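Local coordinates for titin (PDB 5JDD), which serves as a structural protein of muscle whose I-band portion is built from immunoglobulin domains, and elsewhere probably carries protein kinase activity, at residues L147-T152 with A158-V163; P120-W123 with V128-E131. All coordinates share one frame; numbering follows the deposited sequence.

Overall arrangement
Both contacts belong to the middle of three immunoglobulin I-set domains and illustrate how such a sandwich combines pairing within a sheet with packing between sheets. Contact 2 comes first along the chain and is local: P120-W123 and V128-E131 overlap the hairpin of strands 123-125 and 128-129, at one margin of the mixed sheet. Contact 1 follows, joining strand 144-149 of the antiparallel four-stranded sheet to strand 158-164 of that same mixed sheet. Their centres lie about 10 Å apart. They meet where V163 N approaches M122 O at 2.9 Å, a probable hydrogen bond, and where the rings of F162 and W123 pack, so the W123 end of the hairpin is joined to the buried interior.

Contact 1: L147-T152 with A158-V163; sequences LIIMNT and AEYTFV
I149 meets Y160 across the interior of the domain, the end of its side chain laid over one face of the phenol ring. The two side chains come from opposite directions, each reaching inward from its own sheet. CD1 of I149 is 3.9 Å from the centroid of the Y160 ring, 26° off the ring normal, which makes this a CH-pi contact. The methyl is displaced toward the hydroxyl end, and CD1 of I149 approaches CZ of Y160 to 3.5 Å. With CG1 anti to the carbonyl carbon (chi1 -54°) and the chain extended beyond it, the isoleucine carries this methyl far enough to touch. L147 arrives differently, crossing the tyrosine at about a right angle: its CD2 lies 3.7 Å from CD1 of Y160, in an oblique approach at the root of the ring. Neighbouring strands add F110 and L173 beside the tyrosine, and W123, F136 and I138 beside L147.

This tight part is small and wholly apolar. The two segments exchange no hydrogen bonds, and even their nearest CA atoms, those of L147 and F162, are 9.1 Å apart, as suits strands in facing sheets. Away from the core the segments diverge: N151 and E159 are exposed, and I148 and M150 turn away from Y160 and touch T107.

The tyrosine's polar end is answered within its own part of the chain. The ring that receives I149 and L147 is held at its hydroxyl, for Y160 OH is hydrogen-bonded to the backbone oxygen of D156, four residues earlier, and this bond is the tyrosine corner of Greek-key immunoglobulin domains.

Contact 2: P120-W123 with V128-E131; sequences PSMW and VEIE
A tight beta-hairpin, the C-C' turn of the immunoglobulin sandwich, brings W123 opposite I130 with their CA atoms 5.8 Å apart. One direct backbone bond joins the pair: I130 N donates to W123 O over 3.0 Å, nearly straight at 172°. The donor stands 21° out of the carbonyl plane. The return bond expected of a regular hydrogen-bonded antiparallel pair is missing, because W123 N and I130 O have drawn 5.4 Å apart. Water 1 bridges them, accepting from W123 N and donating to I130 O at 2.9 Å. Both polar backbone atoms are thereby satisfied although the strands have begun to splay, an instance of solvent continuing a pairing that the chain itself gives up.

The side chains divide between the interior and the surface. I130 lies alongside the tryptophan backbone, its CD1 4.1 Å from W123 CB, and with L147, F136 and Y160 as further neighbours it packs at the border of the core. The indole itself runs away from V128-E131 and deeper into the domain, where its ring meets F162 edge-to-face. W123 is the core tryptophan of strand C, a hallmark of immunoglobulin domains; its backbone is paired with I130 while its ring lies in the core.

M122 and E129 meet on the outer side, toward solvent. The methionine takes a bent course at both chi2 and chi3 (57° at chi2), which folds its thioether toward the glutamate. M122 SD lies 3.5 Å from E129 OE1 and also touches the aliphatic CG of E129. E129 is extended beyond CG, carrying its carboxylate past the sulfur, and the methyl CE of M122 rests 3.7 Å from E129 OE1.

Contact 1: L147-T152 with A158-V163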
# COMPACT_ATOMS: atom_id res chain seq x y z
N LEU A 147 -1.15 -1.00 2.03
CA LEU A 147 -0.80 -0.01 3.05
C LEU A 147 -1.91 -0.04 4.09
O LEU A 147 -3.08 0.18 3.77
CB LEU A 147 -0.70 1.39 2.45
CG LEU A 147 -0.48 2.53 3.45
CD1 LEU A 147 0.90 2.41 4.09
CD2 LEU A 147 -0.60 3.89 2.78
N ILE A 148 -1.54 -0.34 5.33
CA ILE A 148 -2.50 -0.35 6.43
C ILE A 148 -2.19 0.81 7.36
O ILE A 148 -1.05 0.98 7.81
CB ILE A 148 -2.45 -1.68 7.18
CG1 ILE A 148 -2.83 -2.81 6.22
CG2 ILE A 148 -3.40 -1.66 8.37
CD1 ILE A 148 -2.27 -4.15 6.63
N ILE A 149 -3.20 1.64 7.61
CA ILE A 149 -3.04 2.83 8.45
C ILE A 149 -3.81 2.63 9.74
O ILE A 149 -5.04 2.57 9.75
CB ILE A 149 -3.54 4.10 7.73
CG1 ILE A 149 -2.86 4.24 6.37
CG2 ILE A 149 -3.26 5.34 8.57
CD1 ILE A 149 -3.41 5.39 5.54
N MET A 150 -3.07 2.54 10.84
CA MET A 150 -3.67 2.26 12.14
C MET A 150 -4.15 3.52 12.85
O MET A 150 -3.61 4.61 12.63
CB MET A 150 -2.65 1.57 13.06
CG MET A 150 -1.97 0.35 12.49
SD MET A 150 -3.13 -0.95 12.08
CE MET A 150 -3.89 -1.24 13.67
N ASN A 151 -5.17 3.36 13.69
CA ASN A 151 -5.62 4.42 14.59
C ASN A 151 -5.80 5.75 13.88
O ASN A 151 -5.16 6.75 14.24
CB ASN A 151 -4.65 4.56 15.77
CG ASN A 151 -5.18 5.48 16.86
OD1 ASN A 151 -6.40 5.67 16.99
ND2 ASN A 151 -4.28 6.06 17.64
N THR A 152 -6.66 5.77 12.87
CA THR A 152 -6.79 6.96 12.03
C THR A 152 -7.26 8.19 12.79
O THR A 152 -8.03 8.11 13.76
CB THR A 152 -7.72 6.74 10.83
OG1 THR A 152 -9.01 6.31 11.29
CG2 THR A 152 -7.12 5.71 9.87
N ALA A 158 -5.89 12.27 3.37
CA ALA A 158 -4.87 12.65 2.40
C ALA A 158 -5.01 11.81 1.15
O ALA A 158 -5.85 10.90 1.08
CB ALA A 158 -3.48 12.42 3.00
N GLU A 159 -4.17 12.11 0.17
CA GLU A 159 -4.08 11.30 -1.03
C GLU A 159 -2.88 10.38 -0.89
O GLU A 159 -1.77 10.84 -0.64
CB GLU A 159 -3.92 12.16 -2.27
CG GLU A 159 -3.78 11.33 -3.54
CD GLU A 159 -3.86 12.17 -4.79
OE1 GLU A 159 -3.02 13.07 -4.95
OE2 GLU A 159 -4.77 11.92 -5.61
N TYR A 160 -3.12 9.08 -1.06
CA TYR A 160 -2.07 8.08 -0.95
C TYR A 160 -1.76 7.50 -2.31
O TYR A 160 -2.66 7.25 -3.11
CB TYR A 160 -2.49 6.99 0.05
CG TYR A 160 -2.57 7.52 1.46
CD1 TYR A 160 -1.47 7.45 2.30
CD2 TYR A 160 -3.73 8.10 1.94
CE1 TYR A 160 -1.52 7.95 3.59
CE2 TYR A 160 -3.80 8.60 3.23
CZ TYR A 160 -2.69 8.53 4.05
OH TYR A 160 -2.74 9.02 5.32
N THR A 161 -0.48 7.28 -2.58
CA THR A 161 -0.04 6.86 -3.90
C THR A 161 0.88 5.66 -3.79
O THR A 161 1.73 5.62 -2.91
CB THR A 161 0.75 8.01 -4.57
OG1 THR A 161 -0.08 9.17 -4.70
CG2 THR A 161 1.27 7.59 -5.94
N PHE A 162 0.70 4.68 -4.67
CA PHE A 162 1.69 3.63 -4.86
C PHE A 162 2.43 3.87 -6.17
O PHE A 162 1.80 4.07 -7.21
CB PHE A 162 1.05 2.23 -4.89
CG PHE A 162 2.07 1.13 -4.92
CD1 PHE A 162 2.49 0.59 -6.12
CD2 PHE A 162 2.66 0.70 -3.75
CE1 PHE A 162 3.46 -0.41 -6.15
CE2 PHE A 162 3.63 -0.29 -3.76
CZ PHE A 162 4.04 -0.86 -4.97
N VAL A 163 3.76 3.87 -6.12
CA VAL A 163 4.59 4.03 -7.31
C VAL A 163 5.09 2.68 -7.80
O VAL A 163 5.72 1.93 -7.05
CB VAL A 163 5.79 4.95 -7.05
CG1 VAL A 163 6.60 5.14 -8.33
CG2 VAL A 163 5.31 6.30 -6.52

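Contact 2: P120-W123 with V128-E131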
# COMPACT_ATOMS: atom_id res chain seq x y z
N PRO A 120 9.45 -3.24 -5.61
CA PRO A 120 9.60 -2.71 -4.24
C PRO A 120 8.42 -1.86 -3.80
O PRO A 120 7.77 -1.20 -4.61
CB PRO A 120 10.87 -1.85 -4.33
CG PRO A 120 11.01 -1.51 -5.78
CD PRO A 120 10.40 -2.64 -6.56
N SER A 121 8.12 -1.91 -2.51
CA SER A 121 7.10 -1.04 -1.95
C SER A 121 7.49 0.43 -2.08
O SER A 121 8.58 0.82 -1.67
CB SER A 121 6.92 -1.34 -0.47
OG SER A 121 6.48 -2.65 -0.27
N MET A 122 6.58 1.24 -2.60
CA MET A 122 6.79 2.69 -2.60
C MET A 122 5.46 3.40 -2.43
O MET A 122 4.68 3.51 -3.38
CB MET A 122 7.47 3.15 -3.89
CG MET A 122 7.78 4.66 -3.91
SD MET A 122 8.82 5.22 -2.54
CE MET A 122 10.34 4.34 -2.87
N TRP A 123 5.23 3.90 -1.22
CA TRP A 123 3.98 4.56 -0.87
C TRP A 123 4.23 6.01 -0.51
O TRP A 123 5.14 6.33 0.25
CB TRP A 123 3.36 3.86 0.34
CG TRP A 123 2.85 2.48 0.06
CD1 TRP A 123 3.53 1.30 0.21
CD2 TRP A 123 1.56 2.14 -0.44
NE1 TRP A 123 2.72 0.24 -0.16
CE2 TRP A 123 1.50 0.73 -0.55
CE3 TRP A 123 0.43 2.89 -0.79
CZ2 TRP A 123 0.36 0.06 -1.01
CZ3 TRP A 123 -0.70 2.23 -1.23
CH2 TRP A 123 -0.73 0.82 -1.35
N VAL A 128 4.81 12.67 -0.56
CA VAL A 128 5.95 12.50 0.33
C VAL A 128 6.04 11.02 0.74
O VAL A 128 5.02 10.40 1.05
CB VAL A 128 5.79 13.37 1.59
CG1 VAL A 128 6.84 13.00 2.63
CG2 VAL A 128 5.85 14.86 1.24
N GLU A 129 7.24 10.46 0.74
CA GLU A 129 7.41 9.03 1.04
C GLU A 129 7.06 8.70 2.49
O GLU A 129 7.49 9.41 3.41
CB GLU A 129 8.83 8.55 0.72
CG GLU A 129 9.14 8.48 -0.77
CD GLU A 129 10.58 8.10 -1.08
OE1 GLU A 129 11.07 7.08 -0.56
OE2 GLU A 129 11.22 8.84 -1.85
N ILE A 130 6.31 7.61 2.66
CA ILE A 130 5.91 7.08 3.97
C ILE A 130 6.92 6.01 4.43
O ILE A 130 7.33 5.16 3.63
CB ILE A 130 4.52 6.40 3.87
CG1 ILE A 130 3.48 7.36 3.29
CG2 ILE A 130 4.07 5.87 5.22
CD1 ILE A 130 2.11 6.72 3.05
N GLU A 131 7.29 6.04 5.71
CA GLU A 131 8.13 5.00 6.31
C GLU A 131 7.28 4.02 7.10
O GLU A 131 6.35 4.43 7.78
CB GLU A 131 9.14 5.64 7.29
CG GLU A 131 10.16 6.57 6.67
CD GLU A 131 10.92 7.39 7.70
OE1 GLU A 131 11.12 6.91 8.84
OE2 GLU A 131 11.31 8.53 7.38
O HOH W 1 7.38 4.13 0.96